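Local coordinates for protein methylocystis parvus OBBP MbnE (Methylocystis parvus OBBP, PDB 5ICQ) that probably binds methanobactin, a copper-chelating peptide, in the periplasm and takes part in its transport, as a member of the family 5 solute-binding proteins, at residues F346-E349 with W350-N354; T361-S365 with F366-S370; P505-E508 with Q509-R512. All blocks are in the same frame, centred on the assembly; numbering follows the deposited sequence.

Contact 1. Residues F346-E349 with W350-N354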
loop_
_atom_site.group_PDB
_atom_site.type_symbol
_atom_site.label_atom_id
_atom_site.label_comp_id
_atom_site.label_asym_id
_atom_site.label_seq_id
_atom_site.Cartn_x
_atom_site.Cartn_y
_atom_site.Cartn_z
ATOM N N PHE A 346 8.150 -16.309 -19.226
ATOM C CA PHE A 346 8.318 -16.509 -17.790
ATOM C C PHE A 346 7.448 -17.672 -17.327
ATOM O O PHE A 346 6.231 -17.652 -17.521
ATOM C CB PHE A 346 7.963 -15.251 -16.996
ATOM C CG PHE A 346 8.112 -15.444 -15.513
ATOM C CD1 PHE A 346 9.367 -15.644 -14.959
ATOM C CD2 PHE A 346 7.005 -15.473 -14.685
ATOM C CE1 PHE A 346 9.521 -15.853 -13.600
ATOM C CE2 PHE A 346 7.153 -15.676 -13.324
ATOM C CZ PHE A 346 8.410 -15.863 -12.784
ATOM N N ASP A 347 8.061 -18.674 -16.692
ATOM C CA ASP A 347 7.354 -19.894 -16.286
ATOM C C ASP A 347 7.070 -19.822 -14.788
ATOM O O ASP A 347 7.867 -20.268 -13.960
ATOM C CB ASP A 347 8.174 -21.128 -16.650
ATOM C CG ASP A 347 7.433 -22.428 -16.361
ATOM O OD1 ASP A 347 6.440 -22.404 -15.608
ATOM O OD2 ASP A 347 7.845 -23.480 -16.883
ATOM N N PHE A 348 5.910 -19.263 -14.435
ATOM C CA PHE A 348 5.599 -19.092 -13.019
ATOM C C PHE A 348 5.374 -20.428 -12.325
ATOM O O PHE A 348 5.769 -20.606 -11.169
ATOM C CB PHE A 348 4.357 -18.219 -12.827
ATOM C CG PHE A 348 3.806 -18.293 -11.427
ATOM C CD1 PHE A 348 4.550 -17.804 -10.361
ATOM C CD2 PHE A 348 2.568 -18.875 -11.171
ATOM C CE1 PHE A 348 4.071 -17.890 -9.057
ATOM C CE2 PHE A 348 2.074 -18.953 -9.862
ATOM C CZ PHE A 348 2.836 -18.460 -8.811
ATOM N N GLU A 349 4.704 -21.363 -12.998
ATOM C CA GLU A 349 4.391 -22.642 -12.369
ATOM C C GLU A 349 5.657 -23.336 -11.875
ATOM O O GLU A 349 5.679 -23.901 -10.773
ATOM C CB GLU A 349 3.620 -23.518 -13.358
ATOM C CG GLU A 349 2.217 -22.970 -13.736
ATOM C CD GLU A 349 2.231 -21.622 -14.489
ATOM O OE1 GLU A 349 1.397 -20.738 -14.168
ATOM O OE2 GLU A 349 3.068 -21.439 -15.398
ATOM N N TRP A 350 6.740 -23.254 -12.650
ATOM C CA TRP A 350 8.002 -23.854 -12.225
ATOM C C TRP A 350 8.557 -23.172 -10.974
ATOM O O TRP A 350 8.988 -23.853 -10.033
ATOM C CB TRP A 350 9.021 -23.811 -13.368
ATOM C CG TRP A 350 10.293 -24.548 -13.040
ATOM C CD1 TRP A 350 10.567 -25.865 -13.287
ATOM C CD2 TRP A 350 11.455 -24.012 -12.392
ATOM N NE1 TRP A 350 11.832 -26.177 -12.844
ATOM C CE2 TRP A 350 12.399 -25.056 -12.293
ATOM C CE3 TRP A 350 11.795 -22.747 -11.904
ATOM C CZ2 TRP A 350 13.658 -24.874 -11.714
ATOM C CZ3 TRP A 350 13.042 -22.565 -11.324
ATOM C CH2 TRP A 350 13.963 -23.627 -11.236
ATOM N N VAL A 351 8.582 -21.832 -10.932
ATOM C CA VAL A 351 9.149 -21.201 -9.742
ATOM C C VAL A 351 8.254 -21.447 -8.531
ATOM O O VAL A 351 8.748 -21.679 -7.422
ATOM C CB VAL A 351 9.434 -19.691 -9.938
ATOM C CG1 VAL A 351 10.383 -19.445 -11.120
ATOM C CG2 VAL A 351 8.180 -18.876 -10.056
ATOM N N ASN A 352 6.930 -21.415 -8.721
ATOM C CA ASN A 352 6.026 -21.625 -7.591
ATOM C C ASN A 352 6.254 -22.996 -6.961
ATOM O O ASN A 352 6.316 -23.127 -5.735
ATOM C CB ASN A 352 4.575 -21.480 -8.053
ATOM C CG ASN A 352 3.608 -21.220 -6.901
ATOM O OD1 ASN A 352 3.975 -20.638 -5.887
ATOM N ND2 ASN A 352 2.358 -21.641 -7.073
ATOM N N ALA A 353 6.412 -24.021 -7.791
ATOM C CA ALA A 353 6.617 -25.368 -7.268
ATOM C C ALA A 353 8.019 -25.557 -6.703
ATOM O O ALA A 353 8.202 -26.328 -5.755
ATOM C CB ALA A 353 6.351 -26.401 -8.366
ATOM N N ASN A 354 9.021 -24.869 -7.258
ATOM C CA ASN A 354 10.397 -25.148 -6.861
ATOM C C ASN A 354 10.905 -24.258 -5.739
ATOM O O ASN A 354 11.818 -24.664 -5.011
ATOM C CB ASN A 354 11.329 -25.027 -8.072
ATOM C CG ASN A 354 11.334 -26.286 -8.920
ATOM O OD1 ASN A 354 12.051 -27.241 -8.623
ATOM N ND2 ASN A 354 10.513 -26.305 -9.963
#
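N352 lays its CB over one face of the F348 ring, four residues back along helix 348-355, in a CH-pi contact with CB 3.9 Å from the ring centroid. The approach is offset toward the rim, and the amide beyond CB follows the ring: N352 CG comes to 3.4 Å from F348 CZ, with the amide and ring planes only 21° apart. The same F348 ring takes V351 CG2 obliquely, at 3.8 Å from CD1, and CG2 also reaches CZ of F346 at 4.1 Å, so this one methyl joins two phenyl rings. The W350 indole has N354 ND2 over one face and V351 CG1 in plane at its edge.

D347 occupies the N-cap position of helix 348-355. With CG anti to its backbone N (chi1 -175°), it turns its carboxylate forward over the first turn, and OD1 accepts from W350 N at 3.1 Å; the N-H comes from well above the carboxylate plane. D347 CG also packs against W350 CB at 3.7 Å. Helical bonds follow from N352 N to F348 O (2.8 Å) and from A353 N to E349 O. At W350 O, the N354 side-chain ND2 and backbone N donate from opposite faces of the carbonyl plane.

S408 OG is hydrogen-bonded to both D347 OD1 and E349 OE2, tying the capped end to a loop, while N352 OD1 accepts from Y360 N. F346 packs on V568 and L570 of strand 567-572, F348 meets the ring of F571, and W350 and V351 touch A461 of helix 453-467.

Contact 2. Residues T361-S365 with F366-S370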
loop_
_atom_site.group_PDB
_atom_site.type_symbol
_atom_site.label_atom_id
_atom_site.label_comp_id
_atom_site.label_asym_id
_atom_site.label_seq_id
_atom_site.Cartn_x
_atom_site.Cartn_y
_atom_site.Cartn_z
ATOM N N THR A 361 0.121 -17.255 -6.040
ATOM C CA THR A 361 -0.745 -17.229 -7.207
ATOM C C THR A 361 -0.262 -16.137 -8.157
ATOM O O THR A 361 0.247 -15.102 -7.717
ATOM C CB THR A 361 -2.227 -17.009 -6.795
ATOM O OG1 THR A 361 -3.068 -17.068 -7.956
ATOM C CG2 THR A 361 -2.403 -15.677 -6.150
ATOM N N ARG A 362 -0.390 -16.380 -9.460
ATOM C CA ARG A 362 0.093 -15.403 -10.435
ATOM C C ARG A 362 -0.670 -14.092 -10.294
ATOM O O ARG A 362 -1.890 -14.086 -10.124
ATOM C CB ARG A 362 -0.069 -15.938 -11.860
ATOM C CG ARG A 362 0.696 -15.115 -12.924
ATOM C CD ARG A 362 2.218 -15.427 -12.873
ATOM N NE ARG A 362 3.010 -14.482 -13.669
ATOM C CZ ARG A 362 3.302 -14.641 -14.963
ATOM N NH1 ARG A 362 2.886 -15.718 -15.620
ATOM N NH2 ARG A 362 4.010 -13.716 -15.599
ATOM N N THR A 363 0.059 -12.973 -10.358
ATOM C CA THR A 363 -0.576 -11.661 -10.434
ATOM C C THR A 363 -1.031 -11.374 -11.866
ATOM O O THR A 363 -0.230 -11.435 -12.810
ATOM C CB THR A 363 0.388 -10.583 -9.944
ATOM O OG1 THR A 363 0.738 -10.866 -8.582
ATOM C CG2 THR A 363 -0.275 -9.198 -10.016
ATOM N N LYS A 364 -2.321 -11.070 -12.031
ATOM C CA LYS A 364 -2.907 -10.929 -13.363
ATOM C C LYS A 364 -3.376 -9.518 -13.670
ATOM O O LYS A 364 -3.872 -9.277 -14.775
ATOM C CB LYS A 364 -4.087 -11.905 -13.527
ATOM C CG LYS A 364 -3.715 -13.346 -13.236
ATOM C CD LYS A 364 -4.701 -14.341 -13.843
ATOM C CE LYS A 364 -5.982 -14.434 -13.048
ATOM N NZ LYS A 364 -6.767 -15.647 -13.442
ATOM N N SER A 365 -3.231 -8.585 -12.735
ATOM C CA SER A 365 -3.830 -7.267 -12.861
ATOM C C SER A 365 -3.077 -6.334 -11.930
ATOM O O SER A 365 -2.471 -6.781 -10.952
ATOM C CB SER A 365 -5.330 -7.320 -12.507
ATOM O OG SER A 365 -5.853 -6.036 -12.212
ATOM N N PHE A 366 -3.096 -5.040 -12.253
ATOM C CA PHE A 366 -2.554 -4.066 -11.313
ATOM C C PHE A 366 -3.449 -3.864 -10.101
ATOM O O PHE A 366 -3.007 -3.250 -9.128
ATOM C CB PHE A 366 -2.300 -2.725 -12.016
ATOM C CG PHE A 366 -1.082 -2.749 -12.883
ATOM C CD1 PHE A 366 -1.158 -3.176 -14.199
ATOM C CD2 PHE A 366 0.161 -2.420 -12.347
ATOM C CE1 PHE A 366 -0.001 -3.247 -14.992
ATOM C CE2 PHE A 366 1.301 -2.472 -13.127
ATOM C CZ PHE A 366 1.218 -2.882 -14.450
ATOM N N PHE A 367 -4.680 -4.374 -10.132
ATOM C CA PHE A 367 -5.596 -4.321 -8.991
ATOM C C PHE A 367 -6.240 -5.697 -8.845
ATOM O O PHE A 367 -7.456 -5.856 -8.907
ATOM C CB PHE A 367 -6.633 -3.210 -9.178
ATOM C CG PHE A 367 -6.016 -1.867 -9.381
ATOM C CD1 PHE A 367 -5.690 -1.067 -8.293
ATOM C CD2 PHE A 367 -5.701 -1.423 -10.658
ATOM C CE1 PHE A 367 -5.087 0.158 -8.480
ATOM C CE2 PHE A 367 -5.099 -0.195 -10.851
ATOM C CZ PHE A 367 -4.788 0.593 -9.760
ATOM N N ASP A 368 -5.399 -6.711 -8.637
ATOM C CA ASP A 368 -5.833 -8.092 -8.805
ATOM C C ASP A 368 -6.749 -8.530 -7.663
ATOM O O ASP A 368 -6.693 -8.000 -6.548
ATOM C CB ASP A 368 -4.610 -9.018 -8.892
ATOM C CG ASP A 368 -4.894 -10.289 -9.659
ATOM O OD1 ASP A 368 -5.982 -10.397 -10.248
ATOM O OD2 ASP A 368 -4.019 -11.178 -9.687
ATOM N N GLU A 369 -7.600 -9.514 -7.961
ATOM C CA GLU A 369 -8.499 -10.131 -6.983
ATOM C C GLU A 369 -9.380 -9.090 -6.296
ATOM O O GLU A 369 -9.503 -9.054 -5.069
ATOM C CB GLU A 369 -7.704 -10.940 -5.955
ATOM C CG GLU A 369 -6.847 -12.029 -6.565
ATOM C CD GLU A 369 -6.493 -13.095 -5.546
ATOM O OE1 GLU A 369 -5.308 -13.469 -5.455
ATOM O OE2 GLU A 369 -7.409 -13.551 -4.826
ATOM N N SER A 370 -9.992 -8.222 -7.094
ATOM C CA SER A 370 -10.816 -7.174 -6.509
ATOM C C SER A 370 -11.776 -6.660 -7.564
ATOM O O SER A 370 -11.673 -6.993 -8.750
ATOM C CB SER A 370 -9.962 -6.035 -5.937
ATOM O OG SER A 370 -9.731 -5.009 -6.885
#
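D368 reaches back across the bend to the backbone of K364. Its CB packs 3.7 Å from S365 O, and CG, anti to the backbone N (chi1 -154°), carries the carboxylate over the 363-365 backbone. OD1 lies 3.9 Å from S365 CB and takes a weak bond from the adjoining E369 N. At the tip, OD2 accepts from K364 N at 2.9 Å, along a nearly straight N-H (165°) that arrives from above the carboxylate plane, and it also rests 3.6 Å from T363 CA. The buried carboxylate is thus held chiefly by the K364 N-H, with the E369 bond a weak second; K364 NZ stays 6.2 Å from D368 OD1, so the lysine contributes through its backbone and not through a salt bridge.

Within this bend a second side chain grips the main chain. S365 OG, placed beside its own carbonyl carbon, accepts from F367 N at 2.9 Å, closing an ST turn over S365-F367 with F366 at its middle; the same OG is hydrogen-bonded to D558 OD2. Farther out, T361 CG2 and E369 OE1 approach from opposite directions to 3.7 Å, but the polar partners of E369 lie elsewhere: H572 and S574 at OE1, and a salt bridge to K314 at OE2.

Strand 361-362 runs antiparallel to strand 567-572 at the margin of a mixed sheet, with T361 paired to H572. Past the strand, T363 remains backbone-bonded to L570, and F366 and F367 pack against helix 547-563, the former on L561 and L562, the latter on V554 and Y557.

Contact 3. Residues P505-E508 with Q509-R512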
loop_
_atom_site.group_PDB
_atom_site.type_symbol
_atom_site.label_atom_id
_atom_site.label_comp_id
_atom_site.label_asym_id
_atom_site.label_seq_id
_atom_site.Cartn_x
_atom_site.Cartn_y
_atom_site.Cartn_z
ATOM N N PRO A 505 -7.103 3.872 -5.684
ATOM C CA PRO A 505 -5.959 4.490 -6.365
ATOM C C PRO A 505 -6.209 5.963 -6.642
ATOM O O PRO A 505 -7.323 6.375 -6.976
ATOM C CB PRO A 505 -5.830 3.682 -7.662
ATOM C CG PRO A 505 -7.154 3.005 -7.843
ATOM C CD PRO A 505 -7.679 2.762 -6.458
ATOM N N GLY A 506 -5.167 6.760 -6.468
ATOM C CA GLY A 506 -5.292 8.211 -6.531
ATOM C C GLY A 506 -4.065 8.861 -7.099
ATOM O O GLY A 506 -3.484 8.367 -8.078
ATOM N N ASN A 507 -3.654 9.978 -6.492
ATOM C CA ASN A 507 -2.580 10.784 -7.059
ATOM C C ASN A 507 -1.263 10.018 -7.153
ATOM O O ASN A 507 -0.420 10.365 -7.987
ATOM C CB ASN A 507 -2.395 12.070 -6.235
ATOM C CG ASN A 507 -3.568 13.042 -6.382
ATOM O OD1 ASN A 507 -4.134 13.190 -7.465
ATOM N ND2 ASN A 507 -3.927 13.716 -5.290
ATOM N N GLU A 508 -1.070 8.970 -6.347
ATOM C CA GLU A 508 0.166 8.204 -6.450
ATOM C C GLU A 508 0.300 7.505 -7.799
ATOM O O GLU A 508 1.416 7.141 -8.187
ATOM C CB GLU A 508 0.268 7.176 -5.315
ATOM C CG GLU A 508 -0.496 5.882 -5.542
ATOM C CD GLU A 508 -2.004 6.058 -5.407
ATOM O OE1 GLU A 508 -2.445 7.083 -4.844
ATOM O OE2 GLU A 508 -2.751 5.175 -5.886
ATOM N N GLN A 509 -0.803 7.310 -8.528
ATOM C CA GLN A 509 -0.688 6.709 -9.854
ATOM C C GLN A 509 0.088 7.606 -10.805
ATOM O O GLN A 509 0.764 7.109 -11.715
ATOM C CB GLN A 509 -2.074 6.415 -10.439
ATOM C CG GLN A 509 -2.879 5.351 -9.657
ATOM C CD GLN A 509 -2.117 4.052 -9.454
ATOM O OE1 GLN A 509 -1.610 3.455 -10.409
ATOM N NE2 GLN A 509 -2.019 3.613 -8.197
ATOM N N ARG A 510 -0.004 8.927 -10.630
ATOM C CA ARG A 510 0.776 9.821 -11.485
ATOM C C ARG A 510 2.272 9.616 -11.280
ATOM O O ARG A 510 3.049 9.654 -12.239
ATOM C CB ARG A 510 0.406 11.281 -11.218
ATOM C CG ARG A 510 -0.996 11.636 -11.653
ATOM C CD ARG A 510 -1.059 13.070 -12.140
ATOM N NE ARG A 510 -2.170 13.277 -13.064
ATOM C CZ ARG A 510 -3.239 14.019 -12.792
ATOM N NH1 ARG A 510 -3.338 14.638 -11.620
ATOM N NH2 ARG A 510 -4.204 14.148 -13.696
ATOM N N MET A 511 2.701 9.426 -10.034
ATOM C CA MET A 511 4.128 9.249 -9.792
ATOM C C MET A 511 4.636 7.987 -10.471
ATOM O O MET A 511 5.748 7.967 -11.005
ATOM C CB MET A 511 4.414 9.194 -8.288
ATOM C CG MET A 511 3.643 10.240 -7.492
ATOM S SD MET A 511 4.057 10.231 -5.735
ATOM C CE MET A 511 3.596 8.590 -5.222
ATOM N N ARG A 512 3.824 6.929 -10.473
ATOM C CA ARG A 512 4.257 5.632 -10.993
ATOM C C ARG A 512 4.162 5.517 -12.512
ATOM O O ARG A 512 4.888 4.710 -13.104
ATOM C CB ARG A 512 3.403 4.514 -10.403
ATOM C CG ARG A 512 3.406 4.413 -8.893
ATOM C CD ARG A 512 2.281 3.494 -8.462
ATOM N NE ARG A 512 2.241 3.303 -7.012
ATOM C CZ ARG A 512 1.474 2.400 -6.401
ATOM N NH1 ARG A 512 0.689 1.599 -7.111
ATOM N NH2 ARG A 512 1.501 2.288 -5.078
#
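E508 lies alongside Q509, the two side chains pointing the same way, with the carboxylate and amide planes nearly perpendicular (83° apart). Together they brace the N-terminal turn of helix 508-513, entered from the loop after strand 494-498 of the mixed sheet in this periplasmic solute-binding protein of family 5. CG of E508 sits between its backbone N and carbonyl carbon (chi1 82°), and a further bend at chi2 folds the acid back toward the chain before it. There OE2 accepts from two donors on the same face of its plane: G506 N on the syn side at 2.9 Å, and Q509 NE2 on the anti side, also at 2.9 Å. The pair holds the carboxylate against rotation and links the loop before the helix to its first turn.

The Q509 amide is fixed at its other end too, since OE1 is hydrogen-bonded to the hydroxyl of Y557 in helix 547-563. Its NE2 also lies 3.8 Å from P505 CB, so the proline ring forms one wall for the buried amide. Backbone bonds tighten the turn, Q509 N to G506 O at 2.9 Å and R510 N to N507 O at 3.0 Å; the later bond from R512 N to E508 O is weak.

Farther along, R512, extended from CG to NE, reaches back toward E508 and offers a guanidinium face to E508 CG, while its NH1 donates to V500 O. The opposite charges of E508 and R512 remain apart, OE2 to NH1 being 5.1 Å, so the guanidinium face meets the glutamate's CG methylene and not its carboxylate. M511 has its SD-to-CE end bent inward (chi3 -61°), which sets the methyl CE 3.6 Å from E508 CB.

In the fold
Following the chain from the N terminus, the three contacts come in series, none enclosing or crossing another, and each closes a local turn. Contact 1 starts helix 348-355; the chain then leads into strand 361-362 and contact 2, which closes the bend after that strand. These two touch, F348 CB lying 3.5 Å from R362 CD, and join the helix to the edge of the mixed sheet. Contact 3, at the entry to helix 508-513, comes much later in sequence but touches contact 2 where F367 CE1 meets P505 CG at 3.6 Å. Contacts 1 and 3 do not touch: their centres are about 31 Å apart, with contact 2 bridging them.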